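Local coordinates for dihydroxyacetone kinase (Citrobacter freundii, PDB 1UN8), which phosphorylates dihydroxyacetone at the expense of ATP, with divalent magnesium or calcium as cofactor, working as a homodimer, at residues 50-55 and 73-78; 137-142 and 150-155; 189-194 and 301-306. All blocks are in the same frame, centred on the assembly; numbering follows the deposited sequence.

In the fold
From the N terminus, contact 1 comes first: strand 52-59 leads into a connection of sixteen residues, and the returning strand 76-80 settles beside it, parallel, in the first six-stranded sheet. Contact 2 follows at the end of strand 132-137, an edge of that same sheet, where 137-142 and 150-155 close a short loop leading to helix 155-167. Contact 3 spans the longest loop, over a hundred residues, and joins strands 186-192 and 301-309 in the second sheet. The three lie in series, none enclosing or crossing another. Contacts 2 and 3 touch, Ala-153 packing on Ser-304, whereas contacts 1 and 2, with centres 19 Å apart, do not.

Contact 1: 50-55 and 73-78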
loop_
_atom_site.group_PDB
_atom_site.type_symbol
_atom_site.label_atom_id
_atom_site.label_comp_id
_atom_site.label_asym_id
_atom_site.label_seq_id
_atom_site.Cartn_x
_atom_site.Cartn_y
_atom_site.Cartn_z
ATOM N N ASN A 50 10.850 29.165 -16.216
ATOM C CA ASN A 50 10.020 28.168 -16.872
ATOM C C ASN A 50 8.582 28.316 -16.404
ATOM O O ASN A 50 8.306 28.954 -15.385
ATOM C CB ASN A 50 10.511 26.754 -16.564
ATOM C CG ASN A 50 11.739 26.376 -17.373
ATOM O OD1 ASN A 50 11.883 26.787 -18.532
ATOM N ND2 ASN A 50 12.624 25.572 -16.780
ATOM N N VAL A 51 7.660 27.738 -17.160
ATOM C CA VAL A 51 6.252 27.810 -16.804
ATOM C C VAL A 51 5.976 26.946 -15.584
ATOM O O VAL A 51 6.458 25.823 -15.484
ATOM C CB VAL A 51 5.358 27.337 -17.966
ATOM C CG1 VAL A 51 3.922 27.162 -17.482
ATOM C CG2 VAL A 51 5.414 28.353 -19.109
ATOM N N ALA A 52 5.210 27.485 -14.648
ATOM C CA ALA A 52 4.867 26.747 -13.448
ATOM C C ALA A 52 3.668 25.826 -13.700
ATOM O O ALA A 52 2.696 26.213 -14.357
ATOM C CB ALA A 52 4.546 27.725 -12.316
ATOM N N VAL A 53 3.747 24.602 -13.189
ATOM C CA VAL A 53 2.655 23.646 -13.321
ATOM C C VAL A 53 2.131 23.355 -11.909
ATOM O O VAL A 53 2.733 22.568 -11.165
ATOM C CB VAL A 53 3.137 22.326 -13.963
ATOM C CG1 VAL A 53 1.979 21.359 -14.138
ATOM C CG2 VAL A 53 3.800 22.604 -15.306
ATOM N N ILE A 54 1.017 23.968 -11.534
ATOM C CA ILE A 54 0.440 23.800 -10.193
ATOM C C ILE A 54 -0.725 22.808 -10.199
ATOM O O ILE A 54 -1.492 22.740 -11.175
ATOM C CB ILE A 54 -0.076 25.137 -9.629
ATOM C CG1 ILE A 54 1.095 26.004 -9.161
ATOM C CG2 ILE A 54 -1.056 24.892 -8.492
ATOM C CD1 ILE A 54 0.703 27.424 -8.816
ATOM N N SER A 55 -0.850 22.050 -9.117
ATOM C CA SER A 55 -1.953 21.115 -8.991
ATOM C C SER A 55 -2.410 21.055 -7.539
ATOM O O SER A 55 -2.067 21.921 -6.726
ATOM C CB SER A 55 -1.544 19.723 -9.463
ATOM O OG SER A 55 -2.681 18.896 -9.640
ATOM N N MET A 73 8.083 17.648 -13.341
ATOM C CA MET A 73 6.667 17.539 -13.002
ATOM C C MET A 73 6.153 18.755 -12.245
ATOM O O MET A 73 6.599 19.876 -12.481
ATOM C CB MET A 73 6.392 16.266 -12.183
ATOM C CG MET A 73 6.477 14.984 -12.997
ATOM S SD MET A 73 5.952 13.470 -12.139
ATOM C CE MET A 73 4.236 13.380 -12.654
ATOM N N LEU A 74 5.216 18.524 -11.332
ATOM C CA LEU A 74 4.603 19.596 -10.565
ATOM C C LEU A 74 5.556 20.592 -9.930
ATOM O O LEU A 74 6.604 20.216 -9.410
ATOM C CB LEU A 74 3.694 18.991 -9.495
ATOM C CG LEU A 74 2.191 19.001 -9.803
ATOM C CD1 LEU A 74 1.934 18.740 -11.279
ATOM C CD2 LEU A 74 1.502 17.961 -8.927
ATOM N N THR A 75 5.178 21.869 -9.983
ATOM C CA THR A 75 5.972 22.950 -9.405
ATOM C C THR A 75 5.531 23.134 -7.966
ATOM O O THR A 75 6.335 23.414 -7.086
ATOM C CB THR A 75 5.760 24.277 -10.163
ATOM O OG1 THR A 75 6.305 24.163 -11.484
ATOM C CG2 THR A 75 6.433 25.429 -9.437
ATOM N N ALA A 76 4.236 22.966 -7.733
ATOM C CA ALA A 76 3.672 23.101 -6.401
ATOM C C ALA A 76 2.351 22.349 -6.359
ATOM O O ALA A 76 1.792 22.008 -7.398
ATOM C CB ALA A 76 3.450 24.575 -6.077
ATOM N N ALA A 77 1.857 22.090 -5.152
ATOM C CA ALA A 77 0.586 21.388 -4.974
ATOM C C ALA A 77 -0.179 22.089 -3.863
ATOM O O ALA A 77 0.384 22.406 -2.813
ATOM C CB ALA A 77 0.827 19.903 -4.613
ATOM N N VAL A 78 -1.461 22.347 -4.097
ATOM C CA VAL A 78 -2.267 23.016 -3.090
ATOM C C VAL A 78 -3.117 21.928 -2.438
ATOM O O VAL A 78 -3.985 21.336 -3.090
ATOM C CB VAL A 78 -3.171 24.086 -3.734
ATOM C CG1 VAL A 78 -3.541 25.142 -2.706
ATOM C CG2 VAL A 78 -2.472 24.702 -4.946
#
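Val-53 and Thr-75 begin the pairing with two hydrogen bonds, one of them made by a side chain. Thr-75 N gives a nearly straight bond to Val-53 O (2.8 Å, 176° at the hydrogen), and Val-53 N in turn reaches Thr-75 OG1 at 3.1 Å. The threonine torsion explains the second bond: with chi1 at -67°, OG1 lies beside its own backbone N and faces strand 52-59, while CG2 is turned to Ala-52 CB. Further on the ladder is made by backbone alone. Ser-55 N donates to Ala-76 O, and Val-78 N donates to Ser-55 O at 2.7 Å, the two bonds flanking the parallel bridge of Ser-55 with Ala-77.

Apolar contacts divide between the two faces of the sheet. On one, Ile-54 lays CG1 near Ala-76 CB, and its CG2 meets Val-78 CG2 at 3.8 Å; helix 88-98 covers this side through Ile-95 and Val-98. On the other, Leu-74 sends its two methyls to different partners. CD1 meets Val-53 CG1 at 3.9 Å, the two side chains crossing at about a right angle, and CD2 lies 3.6 Å from Ser-55 CB, with His-159 of helix 155-167 packed nearby. The hydroxyl of Ser-55 is hydrogen-bonded to Ile-107 O on strand 104-109.

The chemistry is thus that of a buried parallel pair inside an alpha/beta sheet: a threonine hydroxyl takes an amide of the neighbouring strand before the regular ladder starts, and mostly aliphatic groups pack on both faces of a strand that leads to the substrate-binding residues Gly-58 to His-61.

Contact 2: 137-142 and 150-155; sequences VGDDIS and RGIAGT
Asp-140 N donates to Arg-150 O at 3.0 Å, and Gly-138 and Gly-151 bring their CA atoms to 4.1 Å, so the two arms of the loop run close together without forming a regular strand pair.

The Asp-139 carboxylate grips the returning arm. OD1 receives Ile-152 N at 2.8 Å on its syn side, a fairly straight bond, whereas Gly-154 N makes only a weak, bent bond to OD2, which is also hydrogen-bonded to Ser-188 OG. A chi1 of 61° for Asp-139 sets its CG between the backbone N and the carbonyl carbon, bringing the carboxylate to the start of the type I turn Ile-152 to Thr-155. Ile-152 O closes that turn, accepting from both the N and OG1 of Thr-155. Ile-152 also extends CD1 over to Asp-140 CB.

Asp-140 turns its carboxylate back upon its own segment in an Asx turn: Ser-142 N meets OD1 from above the carboxylate plane, and Ser-142 OG gives a 2.7 Å bond to OD2. Arg-150 lies alongside, its guanidinium plane 20° from that of the carboxylate, but the charges do not touch. Two waters link the residues: one joins Asp-140 OD2 to the backbone N of Arg-150, and the other, at the guanidinium edge, joins OD2 to NH1, which also binds Pro-223 O.

Val-137 CG1 rests near Thr-155 OG1 where strand 132-137 ends and helix 155-167 begins. Thr-155 also packs on the substrate-binding Lys-109 of strand 104-109, while Asp-139 and Ile-152 lean on strand 186-192 and Ala-153 on strand 301-309, placing this connection at the junction of the two sheets.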
loop_
_atom_site.group_PDB
_atom_site.type_symbol
_atom_site.label_atom_id
_atom_site.label_comp_id
_atom_site.label_asym_id
_atom_site.label_seq_id
_atom_site.Cartn_x
_atom_site.Cartn_y
_atom_site.Cartn_z
ATOM N N VAL A 137 -9.033 17.835 -15.856
ATOM C CA VAL A 137 -8.839 16.450 -16.272
ATOM C C VAL A 137 -10.004 15.539 -15.853
ATOM O O VAL A 137 -10.354 15.466 -14.672
ATOM C CB VAL A 137 -7.533 15.885 -15.695
ATOM C CG1 VAL A 137 -7.251 14.509 -16.291
ATOM C CG2 VAL A 137 -6.384 16.835 -16.002
ATOM N N GLY A 138 -10.605 14.864 -16.833
ATOM C CA GLY A 138 -11.717 13.971 -16.562
ATOM C C GLY A 138 -11.472 12.672 -17.299
ATOM O O GLY A 138 -12.087 12.399 -18.322
ATOM N N ASP A 139 -10.566 11.863 -16.765
ATOM C CA ASP A 139 -10.198 10.606 -17.397
ATOM C C ASP A 139 -11.051 9.367 -17.104
ATOM O O ASP A 139 -10.938 8.366 -17.805
ATOM C CB ASP A 139 -8.721 10.305 -17.089
ATOM C CG ASP A 139 -8.446 10.158 -15.598
ATOM O OD1 ASP A 139 -8.802 11.065 -14.817
ATOM O OD2 ASP A 139 -7.862 9.128 -15.203
ATOM N N ASP A 140 -11.903 9.425 -16.087
ATOM C CA ASP A 140 -12.747 8.281 -15.744
ATOM C C ASP A 140 -13.728 7.932 -16.869
ATOM O O ASP A 140 -14.355 8.818 -17.446
ATOM C CB ASP A 140 -13.502 8.582 -14.444
ATOM C CG ASP A 140 -14.390 7.433 -13.989
ATOM O OD1 ASP A 140 -14.090 6.269 -14.319
ATOM O OD2 ASP A 140 -15.387 7.704 -13.283
ATOM N N ILE A 141 -13.844 6.644 -17.191
ATOM C CA ILE A 141 -14.763 6.205 -18.240
ATOM C C ILE A 141 -15.893 5.338 -17.692
ATOM O O ILE A 141 -16.690 4.786 -18.457
ATOM C CB ILE A 141 -14.041 5.377 -19.331
ATOM C CG1 ILE A 141 -13.626 4.012 -18.763
ATOM C CG2 ILE A 141 -12.856 6.158 -19.886
ATOM C CD1 ILE A 141 -12.729 3.216 -19.700
ATOM N N SER A 142 -15.962 5.212 -16.374
ATOM C CA SER A 142 -16.986 4.389 -15.752
ATOM C C SER A 142 -18.430 4.847 -15.960
ATOM O O SER A 142 -19.346 4.028 -15.955
ATOM C CB SER A 142 -16.725 4.276 -14.252
ATOM O OG SER A 142 -16.963 5.508 -13.600
ATOM N N ARG A 150 -15.193 12.144 -13.971
ATOM C CA ARG A 150 -14.374 12.425 -12.813
ATOM C C ARG A 150 -12.911 12.294 -13.185
ATOM O O ARG A 150 -12.555 11.534 -14.081
ATOM C CB ARG A 150 -14.687 11.442 -11.692
ATOM C CG ARG A 150 -16.084 11.532 -11.151
ATOM C CD ARG A 150 -16.462 10.233 -10.466
ATOM N NE ARG A 150 -17.799 10.286 -9.890
ATOM C CZ ARG A 150 -18.428 9.239 -9.373
ATOM N NH1 ARG A 150 -17.839 8.047 -9.363
ATOM N NH2 ARG A 150 -19.643 9.384 -8.866
ATOM N N GLY A 151 -12.071 13.055 -12.489
ATOM C CA GLY A 151 -10.644 12.989 -12.719
ATOM C C GLY A 151 -10.038 12.097 -11.648
ATOM O O GLY A 151 -10.211 12.342 -10.453
ATOM N N ILE A 152 -9.334 11.054 -12.083
ATOM C CA ILE A 152 -8.703 10.121 -11.166
ATOM C C ILE A 152 -7.216 9.876 -11.495
ATOM O O ILE A 152 -6.540 10.760 -11.990
ATOM C CB ILE A 152 -9.506 8.790 -11.144
ATOM C CG1 ILE A 152 -9.507 8.160 -12.548
ATOM C CG2 ILE A 152 -10.954 9.069 -10.649
ATOM C CD1 ILE A 152 -10.809 7.509 -12.925
ATOM N N ALA A 153 -6.727 8.669 -11.250
ATOM C CA ALA A 153 -5.322 8.333 -11.457
ATOM C C ALA A 153 -4.611 8.901 -12.687
ATOM O O ALA A 153 -3.492 9.398 -12.584
ATOM C CB ALA A 153 -5.145 6.823 -11.417
ATOM N N GLY A 154 -5.259 8.826 -13.846
ATOM C CA GLY A 154 -4.647 9.319 -15.065
ATOM C C GLY A 154 -4.116 10.739 -14.967
ATOM O O GLY A 154 -3.206 11.122 -15.694
ATOM N N THR A 155 -4.690 11.522 -14.067
ATOM C CA THR A 155 -4.268 12.898 -13.902
ATOM C C THR A 155 -2.748 13.033 -13.827
ATOM O O THR A 155 -2.176 13.920 -14.443
ATOM C CB THR A 155 -4.872 13.525 -12.619
ATOM O OG1 THR A 155 -6.309 13.518 -12.697
ATOM C CG2 THR A 155 -4.370 14.957 -12.443
HETATM O O HOH W 1 -17.089 9.835 -14.263
HETATM O O HOH W 2 -15.496 7.022 -10.460
#

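Contact 3: 189-194 and 301-306; sequences LGVALS and KGFSLT
Val-191 lays CG1 over one face of the Phe-303 ring, 3.7 Å from its centroid, in a CH-pi contact shifted toward CE2 and CZ. The two side chains run side by side from the same face of the sheet. With chi1 at 67°, the phenyl group stands over its own backbone, and Leu-305 CG meets the ring's edge in plane.

Beneath them the backbones pair directly. Val-191 N to Phe-303 O (3.0 Å) and Phe-303 N to Val-191 O form one reciprocal pair, Leu-189 and Leu-305 form another, and Leu-193 N ends the regular series with a 2.8 Å bond to Lys-301 O, almost straight at 177°. This is an antiparallel ladder, its strand axes at 165°, central in the mixed six-stranded second sheet of the DhaK region. In the non-hydrogen-bonded pairs a glycine stands on one strand or the other: Gly-190 opposite Ser-304, with CA atoms 3.9 Å apart, and Gly-302 opposite Ala-192, at 3.6 Å.

Around this ring and valine, Met-240 of helix 233-247 packs on both side chains, Met-269 and Ile-272 of helix 266-277 pack on the phenyl ring, and Phe-5 of the second subunit meets Phe-303 edge-to-face. On the opposite face of the sheet from Phe-303, Ser-304 OG is hydrogen-bonded to Asn-259 ND2 of strand 254-260. The extended Lys-301 carries NZ away from the ladder to salt bridges with Glu-268 and with Asp-299 of the second subunit.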
loop_
_atom_site.group_PDB
_atom_site.type_symbol
_atom_site.label_atom_id
_atom_site.label_comp_id
_atom_site.label_asym_id
_atom_site.label_seq_id
_atom_site.Cartn_x
_atom_site.Cartn_y
_atom_site.Cartn_z
ATOM N N LEU A 189 -10.229 3.455 -15.412
ATOM C CA LEU A 189 -11.370 2.737 -14.877
ATOM C C LEU A 189 -10.962 2.099 -13.556
ATOM O O LEU A 189 -9.963 1.393 -13.477
ATOM C CB LEU A 189 -11.836 1.656 -15.854
ATOM C CG LEU A 189 -13.036 0.824 -15.397
ATOM C CD1 LEU A 189 -14.184 1.752 -15.038
ATOM C CD2 LEU A 189 -13.430 -0.164 -16.504
ATOM N N GLY A 190 -11.737 2.352 -12.515
ATOM C CA GLY A 190 -11.414 1.787 -11.217
ATOM C C GLY A 190 -12.457 0.815 -10.700
ATOM O O GLY A 190 -13.596 0.773 -11.179
ATOM N N VAL A 191 -12.060 0.017 -9.717
ATOM C CA VAL A 191 -12.966 -0.952 -9.125
ATOM C C VAL A 191 -12.559 -1.093 -7.672
ATOM O O VAL A 191 -11.369 -0.984 -7.350
ATOM C CB VAL A 191 -12.874 -2.332 -9.832
ATOM C CG1 VAL A 191 -11.507 -2.955 -9.603
ATOM C CG2 VAL A 191 -13.984 -3.247 -9.332
ATOM N N ALA A 192 -13.538 -1.316 -6.796
ATOM C CA ALA A 192 -13.253 -1.457 -5.383
ATOM C C ALA A 192 -14.139 -2.485 -4.690
ATOM O O ALA A 192 -15.298 -2.686 -5.069
ATOM C CB ALA A 192 -13.386 -0.105 -4.703
ATOM N N LEU A 193 -13.574 -3.141 -3.676
ATOM C CA LEU A 193 -14.295 -4.138 -2.900
ATOM C C LEU A 193 -14.915 -3.446 -1.697
ATOM O O LEU A 193 -15.896 -3.924 -1.133
ATOM C CB LEU A 193 -13.351 -5.251 -2.447
ATOM C CG LEU A 193 -12.645 -5.955 -3.610
ATOM C CD1 LEU A 193 -11.847 -7.160 -3.093
ATOM C CD2 LEU A 193 -13.671 -6.385 -4.650
ATOM N N SER A 194 -14.346 -2.317 -1.304
ATOM C CA SER A 194 -14.889 -1.556 -0.182
ATOM C C SER A 194 -14.384 -0.118 -0.196
ATOM O O SER A 194 -13.308 0.173 -0.710
ATOM C CB SER A 194 -14.553 -2.216 1.164
ATOM O OG SER A 194 -13.160 -2.322 1.354
ATOM N N LYS A 301 -9.954 -0.367 -0.649
ATOM C CA LYS A 301 -9.490 -1.615 -1.218
ATOM C C LYS A 301 -9.970 -1.806 -2.649
ATOM O O LYS A 301 -10.891 -2.577 -2.913
ATOM C CB LYS A 301 -9.910 -2.806 -0.357
ATOM C CG LYS A 301 -9.380 -4.131 -0.900
ATOM C CD LYS A 301 -9.152 -5.192 0.167
ATOM C CE LYS A 301 -8.338 -6.344 -0.441
ATOM N NZ LYS A 301 -7.943 -7.409 0.531
ATOM N N GLY A 302 -9.324 -1.095 -3.569
ATOM C CA GLY A 302 -9.653 -1.188 -4.983
ATOM C C GLY A 302 -8.425 -0.791 -5.789
ATOM O O GLY A 302 -7.410 -0.378 -5.212
ATOM N N PHE A 303 -8.489 -0.906 -7.110
ATOM C CA PHE A 303 -7.356 -0.525 -7.948
ATOM C C PHE A 303 -7.896 0.114 -9.207
ATOM O O PHE A 303 -9.081 -0.008 -9.499
ATOM C CB PHE A 303 -6.503 -1.755 -8.298
ATOM C CG PHE A 303 -7.197 -2.752 -9.190
ATOM C CD1 PHE A 303 -7.167 -2.607 -10.584
ATOM C CD2 PHE A 303 -7.899 -3.830 -8.642
ATOM C CE1 PHE A 303 -7.828 -3.517 -11.419
ATOM C CE2 PHE A 303 -8.567 -4.750 -9.466
ATOM C CZ PHE A 303 -8.532 -4.593 -10.855
ATOM N N SER A 304 -7.048 0.825 -9.943
ATOM C CA SER A 304 -7.498 1.428 -11.191
ATOM C C SER A 304 -6.531 1.094 -12.303
ATOM O O SER A 304 -5.359 0.825 -12.056
ATOM C CB SER A 304 -7.673 2.939 -11.023
ATOM O OG SER A 304 -6.439 3.565 -10.717
ATOM N N LEU A 305 -7.048 1.073 -13.523
ATOM C CA LEU A 305 -6.243 0.806 -14.693
ATOM C C LEU A 305 -6.357 2.009 -15.612
ATOM O O LEU A 305 -7.463 2.387 -16.013
ATOM C CB LEU A 305 -6.747 -0.433 -15.416
ATOM C CG LEU A 305 -6.516 -1.748 -14.691
ATOM C CD1 LEU A 305 -7.218 -2.875 -15.434
ATOM C CD2 LEU A 305 -5.023 -2.004 -14.582
ATOM N N THR A 306 -5.217 2.626 -15.918
ATOM C CA THR A 306 -5.190 3.780 -16.813
ATOM C C THR A 306 -4.391 3.485 -18.079
ATOM O O THR A 306 -3.235 3.062 -18.011
ATOM C CB THR A 306 -4.558 5.009 -16.164
ATOM O OG1 THR A 306 -5.328 5.411 -15.034
ATOM C CG2 THR A 306 -4.518 6.148 -17.157
HETATM O O HOH W 3 -11.454 -0.834 2.219
#